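Local coordinates for protein Alpha/beta hydrolase (Paenibacillus sp. VTT E-133280, PDB 6TJ2) that probably acts outside the cell as an esterase that hydrolyses methyl salicylate to salicylic acid, much like tobacco salicylic acid binding protein 2, at residues A[52-56]-A[201-205]; A[86-90]-A[171-175]; A[197-201]-A[265-270]. All coordinates share one frame; numbering follows the deposited sequence.

Overall arrangement
The three contacts tie the helical cap, inserted between strands 134-139 and 226-231, to loops of the alpha/beta-hydrolase core. Interaction 1 sits in the middle, its centre about 12 Å from that of interaction 2 and about 11 Å from that of interaction 3; the centres of the outer two are about 23 Å apart. Along the chain interaction 2 is nested within the loop closed by interaction 1, and interaction 3 starts where that loop ends, sharing Gln201. The antiparallel sheet 174-175/205-206 couples interactions 1 and 2, while Met265 CE packs on Ser53 O to join 1 and 3. Interactions 1 and 3 lie near the probable Ser117-His264-Asp234 triad; interaction 2 is a surface contact.

Interaction 1 (A[52-56]-A[201-205]); sequences GSWAT and QAPPE
Glu205 first swings CG away from its own amide nitrogen (chi1 -174°), then bends at chi2 (71°), which brings the carboxylate against Ser53 and Trp54 of the loop 52-56. Glu205 OE1 accepts the backbone N-H of Trp54 at 2.9 Å in a nearly straight bond (168°), the donor arriving from above the carboxylate plane. OE2 lies 2.9 Å from Ser53 OG, a weak bond whose proton has another acceptor within reach; its stronger partner is His82 NE2. Nearer the backbone, Glu205 CB lies over one face of the Trp54 indole, 3.7 Å from the centroid of its five-membered ring, a CH-pi contact. Pro203 O meets the same ring at its edge, 3.2 Å from Trp54 CD1. In alpha/beta hydrolases the loop after the first strand in the chain, here 46-50, commonly contributes to the oxyanion hole, and in this protein it is clasped by the cap chain leaving helix 192-200. Trp54 NE1 extends the grip by donating to Ile175 O, on the strand paired with 205-206. Backbone atoms close the other end: Ala202 CA makes a CA-H...O contact of 3.3 Å with Trp54 O. One water donates to both Trp54 O and Gln201 O, and a second links Gln201 O to Thr56 OG1. Thr56 CG2 rests on Pro203 CG at 4.2 Å, the two side chains crossing at about a right angle.

Interaction 2 (A[86-90]-A[171-175]); sequences KNNNV and GNNTI
Asn88 occupies the second position of a type I beta turn from Asn87 to Val90 and faces Asn173 across the contact, their CA atoms 6.1 Å apart. Asn87 OD1 braces the turn as an Asx turn, accepting Asn89 N at 3.0 Å from above its carbonyl plane. Asn88 carries most of the contact: its CB lies 3.5 Å from Asn172 O, while its OD1 and CG lean on the methyl of Thr174, OD1 to CG2 being 3.3 Å. The contact sets the loop ahead of helix 92-105 against the cap, where Gly171, with positive phi, follows the end of helix 157-170 and the chain enters the short strand 174-175. Asn172 CG stands between its backbone N and carbonyl carbon (chi1 65°), a torsion that brings OD1 round to accept Thr174 OG1 at 2.7 Å. Ser170 OG is a further partner of that oxygen, so the amide is steadied from its own chain. Asn172 ND2 comes to 3.8 Å from Asn88 ND2, the amide planes 56° apart. A water donates to Asn89 OD1 at 2.6 Å and, more weakly, to Asn172 O, bridging the two loops at the protein surface.

Interaction 3 (A[197-201]-A[265-270]); sequences AFYKQ and MTTVRT
The end of cap helix 192-200 meets the core loop that follows the presumed catalytic His264, one of the places where the cap of this alpha/beta hydrolase rests on its core, here against helix 267-270. Phe198 and Arg269 form its centre. Arg269 takes a marked bend at chi2, and its chain then runs antiparallel to the Phe198 side chain, sliding across one face of the ring. CB and CG brush CZ and CE1, with Arg269 CB 3.7 Å from Phe198 CZ, and CD sits over the face in a CH-pi contact, 4.2 Å from the ring centroid. Beyond it the guanidinium lies almost flat to the ring, the planes only 6° apart, with Arg269 NH1 3.9 Å from Phe198 CG. Thr270 CG2 approaches the ring edge near its plane, and Thr266 CA stands 3.9 Å from Phe198 CE2. Phe182, on helix 179-185, packs against both Phe198 and Met265, adding a second cap helix to the cluster.

Two bonds at NH1 fix the rotation of the guanidinium. One runs from Arg269 NH1 to Met265 O, 2.9 Å away and fairly straight (158°), with the oxygen close to the guanidinium plane; the other goes to a water that itself donates to Phe198 O, so the arginine reaches the backbone of the cap helix. Thr266 O is used too, taking the backbone N-H groups of both Arg269 and Thr270. Gln201, extended beyond CG, runs alongside the arginine in the opposite direction. Its amide is turned 84° to the guanidinium, and Gln201 NE2 lies 3.3 Å from Arg269 NH2, a meeting of two donors without a hydrogen bond.

Interaction 1 (A[52-56]-A[201-205])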
ATOM      1  N   GLY A  52      16.350 -17.465   2.111  1.00 10.66           N
ATOM      2  CA  GLY A  52      15.186 -18.306   1.911  1.00 10.29           C
ATOM      3  C   GLY A  52      15.383 -19.322   0.815  1.00 10.23           C
ATOM      4  O   GLY A  52      16.523 -19.742   0.519  1.00 10.42           O
ATOM      5  N   SER A  53      14.294 -19.815   0.274  1.00 11.25           N
ATOM      6  CA  SER A  53      14.310 -20.906  -0.720  1.00 10.45           C
ATOM      7  C   SER A  53      14.805 -20.398  -2.075  1.00 10.80           C
ATOM      8  O   SER A  53      14.757 -19.164  -2.394  1.00 11.56           O
ATOM      9  CB  SER A  53      12.959 -21.541  -0.846  1.00 11.12           C
ATOM     10  OG  SER A  53      12.537 -22.109   0.362  1.00 12.24           O
ATOM     11  N   TRP A  54      15.303 -21.306  -2.896  1.00 10.85           N
ATOM     12  CA  TRP A  54      15.774 -20.978  -4.256  1.00 10.83           C
ATOM     13  C   TRP A  54      16.910 -19.940  -4.122  1.00 10.90           C
ATOM     14  O   TRP A  54      16.967 -19.012  -4.929  1.00 11.50           O
ATOM     15  CB  TRP A  54      14.651 -20.510  -5.163  1.00 11.47           C
ATOM     16  CG  TRP A  54      13.521 -21.467  -5.236  1.00 11.45           C
ATOM     17  CD1 TRP A  54      13.530 -22.709  -5.811  1.00 11.97           C
ATOM     18  CD2 TRP A  54      12.254 -21.373  -4.581  1.00 11.12           C
ATOM     19  NE1 TRP A  54      12.338 -23.349  -5.605  1.00 12.34           N
ATOM     20  CE2 TRP A  54      11.525 -22.545  -4.845  1.00 12.03           C
ATOM     21  CE3 TRP A  54      11.654 -20.334  -3.845  1.00 11.34           C
ATOM     22  CZ2 TRP A  54      10.250 -22.748  -4.307  1.00 12.99           C
ATOM     23  CZ3 TRP A  54      10.394 -20.539  -3.348  1.00 11.76           C
ATOM     24  CH2 TRP A  54       9.717 -21.711  -3.581  1.00 13.24           C
ATOM     25  N   ALA A  55      17.747 -20.078  -3.130  1.00 11.22           N
ATOM     26  CA  ALA A  55      18.788 -19.098  -2.819  1.00 11.36           C
ATOM     27  C   ALA A  55      19.871 -19.807  -2.024  1.00 11.97           C
ATOM     28  O   ALA A  55      19.669 -20.863  -1.439  1.00 11.62           O
ATOM     29  CB  ALA A  55      18.241 -17.928  -2.075  1.00 11.82           C
ATOM     30  N   THR A  56      21.030 -19.201  -1.973  1.00 11.94           N
ATOM     31  CA  THR A  56      22.166 -19.610  -1.140  1.00 12.19           C
ATOM     32  C   THR A  56      22.591 -18.413  -0.283  1.00 11.74           C
ATOM     33  O   THR A  56      22.027 -17.299  -0.380  1.00 12.11           O
ATOM     34  CB  THR A  56      23.351 -20.058  -2.001  1.00 12.85           C
ATOM     35  OG1 THR A  56      23.901 -18.941  -2.699  1.00 15.70           O
ATOM     36  CG2 THR A  56      22.963 -21.118  -3.009  1.00 15.65           C
ATOM     37  N   GLN A 201      21.163 -18.139 -10.466  1.00 13.14           N
ATOM     38  CA  GLN A 201      21.556 -18.201  -9.050  1.00 14.42           C
ATOM     39  C   GLN A 201      20.412 -18.686  -8.171  1.00 13.27           C
ATOM     40  O   GLN A 201      20.543 -18.546  -6.885  1.00 15.38           O
ATOM     41  CB  GLN A 201      22.071 -16.837  -8.557  1.00 16.84           C
ATOM     42  CG  GLN A 201      23.269 -16.298  -9.292  1.00 20.40           C
ATOM     43  CD  GLN A 201      23.659 -14.960  -8.698  1.00 28.76           C
ATOM     44  OE1 GLN A 201      24.100 -14.068  -9.424  1.00 48.75           O
ATOM     45  NE2 GLN A 201      23.489 -14.785  -7.383  1.00 33.66           N
ATOM     46  N   ALA A 202      19.336 -19.219  -8.704  1.00 12.46           N
ATOM     47  CA  ALA A 202      18.152 -19.694  -7.958  1.00 12.13           C
ATOM     48  C   ALA A 202      18.047 -21.207  -8.110  1.00 13.47           C
ATOM     49  O   ALA A 202      17.343 -21.687  -8.982  1.00 14.90           O
ATOM     50  CB  ALA A 202      16.888 -18.973  -8.418  1.00 13.25           C
ATOM     51  N   PRO A 203      18.736 -21.981  -7.263  1.00 12.65           N
ATOM     52  CA  PRO A 203      18.750 -23.436  -7.442  1.00 12.67           C
ATOM     53  C   PRO A 203      17.457 -24.089  -7.047  1.00 13.87           C
ATOM     54  O   PRO A 203      16.636 -23.497  -6.338  1.00 14.63           O
ATOM     55  CB  PRO A 203      19.872 -23.952  -6.542  1.00 15.83           C
ATOM     56  CG  PRO A 203      20.195 -22.824  -5.637  1.00 18.54           C
ATOM     57  CD  PRO A 203      19.639 -21.540  -6.197  1.00 13.57           C
ATOM     58  N   PRO A 204      17.212 -25.318  -7.512  1.00 12.96           N
ATOM     59  CA  PRO A 204      16.035 -26.060  -7.059  1.00 12.18           C
ATOM     60  C   PRO A 204      16.024 -26.172  -5.549  1.00 12.01           C
ATOM     61  O   PRO A 204      17.088 -26.274  -4.913  1.00 13.87           O
ATOM     62  CB  PRO A 204      16.214 -27.461  -7.699  1.00 12.73           C
ATOM     63  CG  PRO A 204      17.067 -27.177  -8.926  1.00 15.34           C
ATOM     64  CD  PRO A 204      18.047 -26.113  -8.463  1.00 13.96           C
ATOM     65  N   GLU A 205      14.840 -26.206  -4.983  1.00 11.48           N
ATOM     66  CA  GLU A 205      14.654 -26.213  -3.534  1.00 10.89           C
ATOM     67  C   GLU A 205      14.278 -27.611  -3.064  1.00 10.91           C
ATOM     68  O   GLU A 205      13.250 -28.158  -3.484  1.00 11.65           O
ATOM     69  CB  GLU A 205      13.549 -25.231  -3.139  1.00 11.35           C
ATOM     70  CG  GLU A 205      13.409 -25.080  -1.622  1.00 11.89           C
ATOM     71  CD  GLU A 205      14.562 -24.333  -0.964  1.00 11.19           C
ATOM     72  OE1 GLU A 205      15.508 -23.893  -1.632  1.00 12.11           O
ATOM     73  OE2 GLU A 205      14.546 -24.224   0.304  1.00 12.56           O
TER
HETATM   74  O   HOH W   1      18.725 -16.856  -5.411  1.00 18.65           O
HETATM   75  O   HOH W   2      22.998 -18.751  -5.465  1.00 32.21           O

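Interaction 2 (A[86-90]-A[171-175])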
ATOM      1  N   LYS A  86      24.466 -31.097  -0.485  1.00 18.78           N
ATOM      2  CA  LYS A  86      23.437 -31.763  -1.321  1.00 19.92           C
ATOM      3  C   LYS A  86      22.633 -32.701  -0.447  1.00 19.49           C
ATOM      4  O   LYS A  86      23.149 -33.685   0.068  1.00 21.01           O
ATOM      5  CB  LYS A  86      24.101 -32.482  -2.501  1.00 23.25           C
ATOM      6  CG  LYS A  86      23.151 -33.291  -3.379  1.00 27.21           C
ATOM      7  CD  LYS A  86      22.292 -32.449  -4.311  1.00 35.14           C
ATOM      8  CE  LYS A  86      21.404 -33.314  -5.194  1.00 39.44           C
ATOM      9  NZ  LYS A  86      20.451 -32.553  -6.050  1.00 46.78           N
ATOM     10  N   ASN A  87      21.366 -32.356  -0.257  1.00 15.20           N
ATOM     11  CA  ASN A  87      20.449 -33.237   0.490  1.00 14.85           C
ATOM     12  C   ASN A  87      19.018 -32.909   0.092  1.00 15.06           C
ATOM     13  O   ASN A  87      18.376 -32.049   0.724  1.00 14.40           O
ATOM     14  CB  ASN A  87      20.636 -33.144   1.982  1.00 15.55           C
ATOM     15  CG  ASN A  87      19.825 -34.182   2.719  1.00 15.43           C
ATOM     16  OD1 ASN A  87      19.078 -34.927   2.091  1.00 17.02           O
ATOM     17  ND2 ASN A  87      19.903 -34.151   4.027  1.00 16.94           N
ATOM     18  N   ASN A  88      18.537 -33.566  -0.946  1.00 13.83           N
ATOM     19  CA  ASN A  88      17.154 -33.365  -1.427  1.00 13.60           C
ATOM     20  C   ASN A  88      16.117 -33.760  -0.373  1.00 13.26           C
ATOM     21  O   ASN A  88      14.975 -33.338  -0.528  1.00 13.47           O
ATOM     22  CB  ASN A  88      16.955 -34.111  -2.748  1.00 15.73           C
ATOM     23  CG  ASN A  88      17.677 -33.472  -3.918  1.00 20.43           C
ATOM     24  OD1 ASN A  88      18.039 -32.295  -3.853  1.00 23.19           O
ATOM     25  ND2 ASN A  88      17.751 -34.204  -5.003  1.00 24.26           N
ATOM     26  N   ASN A  89      16.516 -34.514   0.635  1.00 13.70           N
ATOM     27  CA  ASN A  89      15.595 -34.976   1.678  1.00 13.90           C
ATOM     28  C   ASN A  89      15.796 -34.255   2.993  1.00 12.82           C
ATOM     29  O   ASN A  89      15.272 -34.682   4.037  1.00 13.93           O
ATOM     30  CB  ASN A  89      15.695 -36.500   1.844  1.00 15.87           C
ATOM     31  CG  ASN A  89      15.198 -37.261   0.626  1.00 18.57           C
ATOM     32  OD1 ASN A  89      14.370 -36.810  -0.138  1.00 20.27           O
ATOM     33  ND2 ASN A  89      15.599 -38.524   0.554  1.00 29.30           N
ATOM     34  N   VAL A  90      16.470 -33.108   2.960  1.00 12.30           N
ATOM     35  CA  VAL A  90      16.691 -32.299   4.176  1.00 11.86           C
ATOM     36  C   VAL A  90      15.364 -31.927   4.830  1.00 10.95           C
ATOM     37  O   VAL A  90      14.347 -31.722   4.137  1.00 11.97           O
ATOM     38  CB  VAL A  90      17.556 -31.066   3.874  1.00 11.98           C
ATOM     39  CG1 VAL A  90      16.757 -30.022   3.118  1.00 12.47           C
ATOM     40  CG2 VAL A  90      18.106 -30.484   5.127  1.00 13.63           C
ATOM     41  N   GLY A 171      10.335 -35.746  -9.407  1.00 17.13           N
ATOM     42  CA  GLY A 171      10.706 -37.126  -9.072  1.00 18.82           C
ATOM     43  C   GLY A 171      11.894 -37.211  -8.108  1.00 17.99           C
ATOM     44  O   GLY A 171      12.437 -38.281  -7.933  1.00 21.18           O
ATOM     45  N   ASN A 172      12.369 -36.115  -7.505  1.00 16.13           N
ATOM     46  CA  ASN A 172      13.510 -36.157  -6.569  1.00 15.85           C
ATOM     47  C   ASN A 172      13.259 -35.215  -5.381  1.00 14.52           C
ATOM     48  O   ASN A 172      14.225 -34.812  -4.740  1.00 15.05           O
ATOM     49  CB  ASN A 172      14.848 -35.854  -7.239  1.00 16.35           C
ATOM     50  CG  ASN A 172      14.933 -34.447  -7.769  1.00 17.75           C
ATOM     51  OD1 ASN A 172      14.019 -33.636  -7.614  1.00 15.82           O
ATOM     52  ND2 ASN A 172      16.047 -34.170  -8.423  1.00 21.67           N
ATOM     53  N   ASN A 173      12.001 -34.860  -5.136  1.00 14.29           N
ATOM     54  CA  ASN A 173      11.664 -34.066  -3.936  1.00 12.60           C
ATOM     55  C   ASN A 173      12.256 -32.659  -4.039  1.00 12.81           C
ATOM     56  O   ASN A 173      12.537 -32.109  -2.983  1.00 13.35           O
ATOM     57  CB  ASN A 173      12.086 -34.739  -2.641  1.00 13.70           C
ATOM     58  CG  ASN A 173      11.394 -34.188  -1.418  1.00 12.90           C
ATOM     59  OD1 ASN A 173      12.044 -33.944  -0.374  1.00 15.43           O
ATOM     60  ND2 ASN A 173      10.095 -34.023  -1.504  1.00 13.53           N
ATOM     61  N   THR A 174      12.281 -32.072  -5.220  1.00 12.13           N
ATOM     62  CA  THR A 174      12.733 -30.680  -5.376  1.00 12.48           C
ATOM     63  C   THR A 174      11.694 -29.875  -6.131  1.00 12.88           C
ATOM     64  O   THR A 174      10.843 -30.423  -6.869  1.00 13.28           O
ATOM     65  CB  THR A 174      14.102 -30.544  -6.026  1.00 13.59           C
ATOM     66  OG1 THR A 174      14.091 -30.995  -7.390  1.00 13.53           O
ATOM     67  CG2 THR A 174      15.183 -31.293  -5.258  1.00 14.38           C
ATOM     68  N   ILE A 175      11.741 -28.565  -5.923  1.00 11.95           N
ATOM     69  CA  ILE A 175      10.900 -27.635  -6.694  1.00 11.85           C
ATOM     70  C   ILE A 175      11.811 -26.686  -7.431  1.00 11.78           C
ATOM     71  O   ILE A 175      12.616 -25.968  -6.819  1.00 11.75           O
ATOM     72  CB  ILE A 175       9.978 -26.840  -5.755  1.00 11.74           C
ATOM     73  CG1 ILE A 175       8.984 -27.782  -5.072  1.00 13.69           C
ATOM     74  CG2 ILE A 175       9.272 -25.746  -6.538  1.00 12.55           C
ATOM     75  CD1 ILE A 175       8.229 -27.131  -3.897  1.00 15.32           C
TER
HETATM   76  O   HOH W   3      14.623 -37.173  -2.728  1.00 33.22           O

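Interaction 3 (A[197-201]-A[265-270])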
ATOM      1  N   ALA A 197      20.171 -13.559 -15.088  1.00 12.01           N
ATOM      2  CA  ALA A 197      21.350 -13.736 -14.217  1.00 13.06           C
ATOM      3  C   ALA A 197      20.904 -14.232 -12.848  1.00 12.11           C
ATOM      4  O   ALA A 197      21.477 -15.156 -12.254  1.00 13.79           O
ATOM      5  CB  ALA A 197      22.133 -12.467 -14.088  1.00 13.97           C
ATOM      6  N   PHE A 198      19.845 -13.666 -12.290  1.00 11.37           N
ATOM      7  CA  PHE A 198      19.347 -14.044 -10.957  1.00 12.41           C
ATOM      8  C   PHE A 198      18.729 -15.440 -10.999  1.00 11.92           C
ATOM      9  O   PHE A 198      18.894 -16.214 -10.036  1.00 12.72           O
ATOM     10  CB  PHE A 198      18.350 -13.022 -10.419  1.00 12.55           C
ATOM     11  CG  PHE A 198      18.905 -11.623 -10.301  1.00 13.88           C
ATOM     12  CD1 PHE A 198      20.228 -11.389 -10.047  1.00 16.04           C
ATOM     13  CD2 PHE A 198      18.050 -10.569 -10.431  1.00 14.24           C
ATOM     14  CE1 PHE A 198      20.732 -10.088  -9.894  1.00 18.25           C
ATOM     15  CE2 PHE A 198      18.546  -9.275 -10.283  1.00 15.88           C
ATOM     16  CZ  PHE A 198      19.859  -9.047 -10.051  1.00 17.22           C
ATOM     17  N   TYR A 199      18.103 -15.846 -12.107  1.00 11.46           N
ATOM     18  CA  TYR A 199      17.520 -17.196 -12.228  1.00 11.92           C
ATOM     19  C   TYR A 199      18.629 -18.241 -12.204  1.00 12.52           C
ATOM     20  O   TYR A 199      18.460 -19.307 -11.564  1.00 12.12           O
ATOM     21  CB  TYR A 199      16.678 -17.300 -13.494  1.00 11.88           C
ATOM     22  CG  TYR A 199      15.897 -18.574 -13.618  1.00 11.78           C
ATOM     23  CD1 TYR A 199      14.914 -18.908 -12.697  1.00 11.48           C
ATOM     24  CD2 TYR A 199      16.153 -19.464 -14.652  1.00 13.05           C
ATOM     25  CE1 TYR A 199      14.167 -20.070 -12.839  1.00 11.00           C
ATOM     26  CE2 TYR A 199      15.424 -20.620 -14.783  1.00 11.62           C
ATOM     27  CZ  TYR A 199      14.410 -20.923 -13.894  1.00 11.76           C
ATOM     28  OH  TYR A 199      13.708 -22.095 -14.041  1.00 13.18           O
ATOM     29  N   LYS A 200      19.763 -17.909 -12.817  1.00 12.17           N
ATOM     30  CA  LYS A 200      20.902 -18.866 -12.818  1.00 14.13           C
ATOM     31  C   LYS A 200      21.372 -19.079 -11.375  1.00 13.26           C
ATOM     32  O   LYS A 200      22.018 -20.127 -11.128  1.00 15.27           O
ATOM     33  CB  LYS A 200      22.001 -18.315 -13.708  1.00 14.33           C
ATOM     34  CG  LYS A 200      21.823 -18.459 -15.210  1.00 16.02           C
ATOM     35  CD  LYS A 200      22.848 -17.729 -16.016  1.00 17.16           C
ATOM     36  CE  LYS A 200      22.785 -18.038 -17.487  1.00 18.34           C
ATOM     37  NZ  LYS A 200      23.767 -17.233 -18.243  1.00 21.69           N
ATOM     38  N   GLN A 201      21.163 -18.139 -10.466  1.00 13.14           N
ATOM     39  CA  GLN A 201      21.556 -18.201  -9.050  1.00 14.42           C
ATOM     40  C   GLN A 201      20.412 -18.686  -8.171  1.00 13.27           C
ATOM     41  O   GLN A 201      20.543 -18.546  -6.885  1.00 15.38           O
ATOM     42  CB  GLN A 201      22.071 -16.837  -8.557  1.00 16.84           C
ATOM     43  CG  GLN A 201      23.269 -16.298  -9.292  1.00 20.40           C
ATOM     44  CD  GLN A 201      23.659 -14.960  -8.698  1.00 28.76           C
ATOM     45  OE1 GLN A 201      24.100 -14.068  -9.424  1.00 48.75           O
ATOM     46  NE2 GLN A 201      23.489 -14.785  -7.383  1.00 33.66           N
ATOM     47  N   MET A 265      13.645 -10.555  -5.106  1.00 10.53           N
ATOM     48  CA  MET A 265      15.062 -10.996  -5.317  1.00 10.87           C
ATOM     49  C   MET A 265      15.891 -10.038  -6.163  1.00 10.89           C
ATOM     50  O   MET A 265      17.105 -10.286  -6.253  1.00 12.30           O
ATOM     51  CB  MET A 265      15.108 -12.401  -5.901  1.00 13.04           C
ATOM     52  CG  MET A 265      14.490 -13.383  -4.981  1.00 14.69           C
ATOM     53  SD  MET A 265      14.955 -15.052  -5.477  1.00 19.45           S
ATOM     54  CE  MET A 265      14.588 -15.977  -3.995  1.00 23.84           C
ATOM     55  N   THR A 266      15.373  -8.935  -6.681  1.00 10.14           N
ATOM     56  CA  THR A 266      16.223  -7.988  -7.457  1.00 10.98           C
ATOM     57  C   THR A 266      16.967  -7.053  -6.499  1.00 11.26           C
ATOM     58  O   THR A 266      18.172  -6.802  -6.641  1.00 11.49           O
ATOM     59  CB  THR A 266      15.342  -7.139  -8.375  1.00 11.08           C
ATOM     60  OG1 THR A 266      14.542  -7.994  -9.192  1.00 12.13           O
ATOM     61  CG2 THR A 266      16.133  -6.170  -9.221  1.00 11.73           C
ATOM     62  N   THR A 267      16.237  -6.463  -5.564  1.00 10.99           N
ATOM     63  CA  THR A 267      16.673  -5.218  -4.907  1.00 10.90           C
ATOM     64  C   THR A 267      17.870  -5.440  -4.031  1.00 10.97           C
ATOM     65  O   THR A 267      18.727  -4.542  -3.923  1.00 11.62           O
ATOM     66  CB  THR A 267      15.483  -4.617  -4.162  1.00 11.18           C
ATOM     67  OG1 THR A 267      14.302  -4.740  -4.969  1.00 12.35           O
ATOM     68  CG2 THR A 267      15.687  -3.150  -3.798  1.00 12.82           C
ATOM     69  N   VAL A 268      17.987  -6.598  -3.417  1.00 10.99           N
ATOM     70  CA  VAL A 268      19.188  -6.856  -2.566  1.00 12.68           C
ATOM     71  C   VAL A 268      20.443  -6.887  -3.427  1.00 13.15           C
ATOM     72  O   VAL A 268      21.585  -6.767  -2.907  1.00 14.03           O
ATOM     73  CB  VAL A 268      19.092  -8.149  -1.744  1.00 14.92           C
ATOM     74  CG1 VAL A 268      17.973  -8.008  -0.733  1.00 14.99           C
ATOM     75  CG2 VAL A 268      18.986  -9.380  -2.613  1.00 15.42           C
ATOM     76  N   ARG A 269      20.320  -7.092  -4.737  1.00 12.76           N
ATOM     77  CA  ARG A 269      21.483  -7.087  -5.675  1.00 13.77           C
ATOM     78  C   ARG A 269      21.653  -5.720  -6.284  1.00 14.55           C
ATOM     79  O   ARG A 269      22.813  -5.286  -6.417  1.00 17.07           O
ATOM     80  CB  ARG A 269      21.322  -8.090  -6.812  1.00 15.97           C
ATOM     81  CG  ARG A 269      21.685  -9.488  -6.381  1.00 16.79           C
ATOM     82  CD  ARG A 269      20.436 -10.267  -6.102  1.00 19.02           C
ATOM     83  NE  ARG A 269      20.849 -11.637  -5.879  1.00 19.04           N
ATOM     84  CZ  ARG A 269      20.109 -12.702  -6.154  1.00 16.74           C
ATOM     85  NH1 ARG A 269      18.850 -12.605  -6.514  1.00 15.10           N
ATOM     86  NH2 ARG A 269      20.649 -13.887  -6.004  1.00 19.43           N
ATOM     87  N   THR A 270      20.588  -5.029  -6.668  1.00 13.05           N
ATOM     88  CA  THR A 270      20.694  -3.779  -7.465  1.00 13.52           C
ATOM     89  C   THR A 270      20.786  -2.552  -6.587  1.00 14.15           C
ATOM     90  O   THR A 270      21.294  -1.529  -7.072  1.00 15.36           O
ATOM     91  CB  THR A 270      19.559  -3.710  -8.484  1.00 14.19           C
ATOM     92  OG1 THR A 270      18.359  -3.716  -7.707  1.00 14.01           O
ATOM     93  CG2 THR A 270      19.575  -4.892  -9.430  1.00 15.93           C
TER
HETATM   94  O   HOH W   4      18.340 -15.210  -7.467  1.00 19.48           O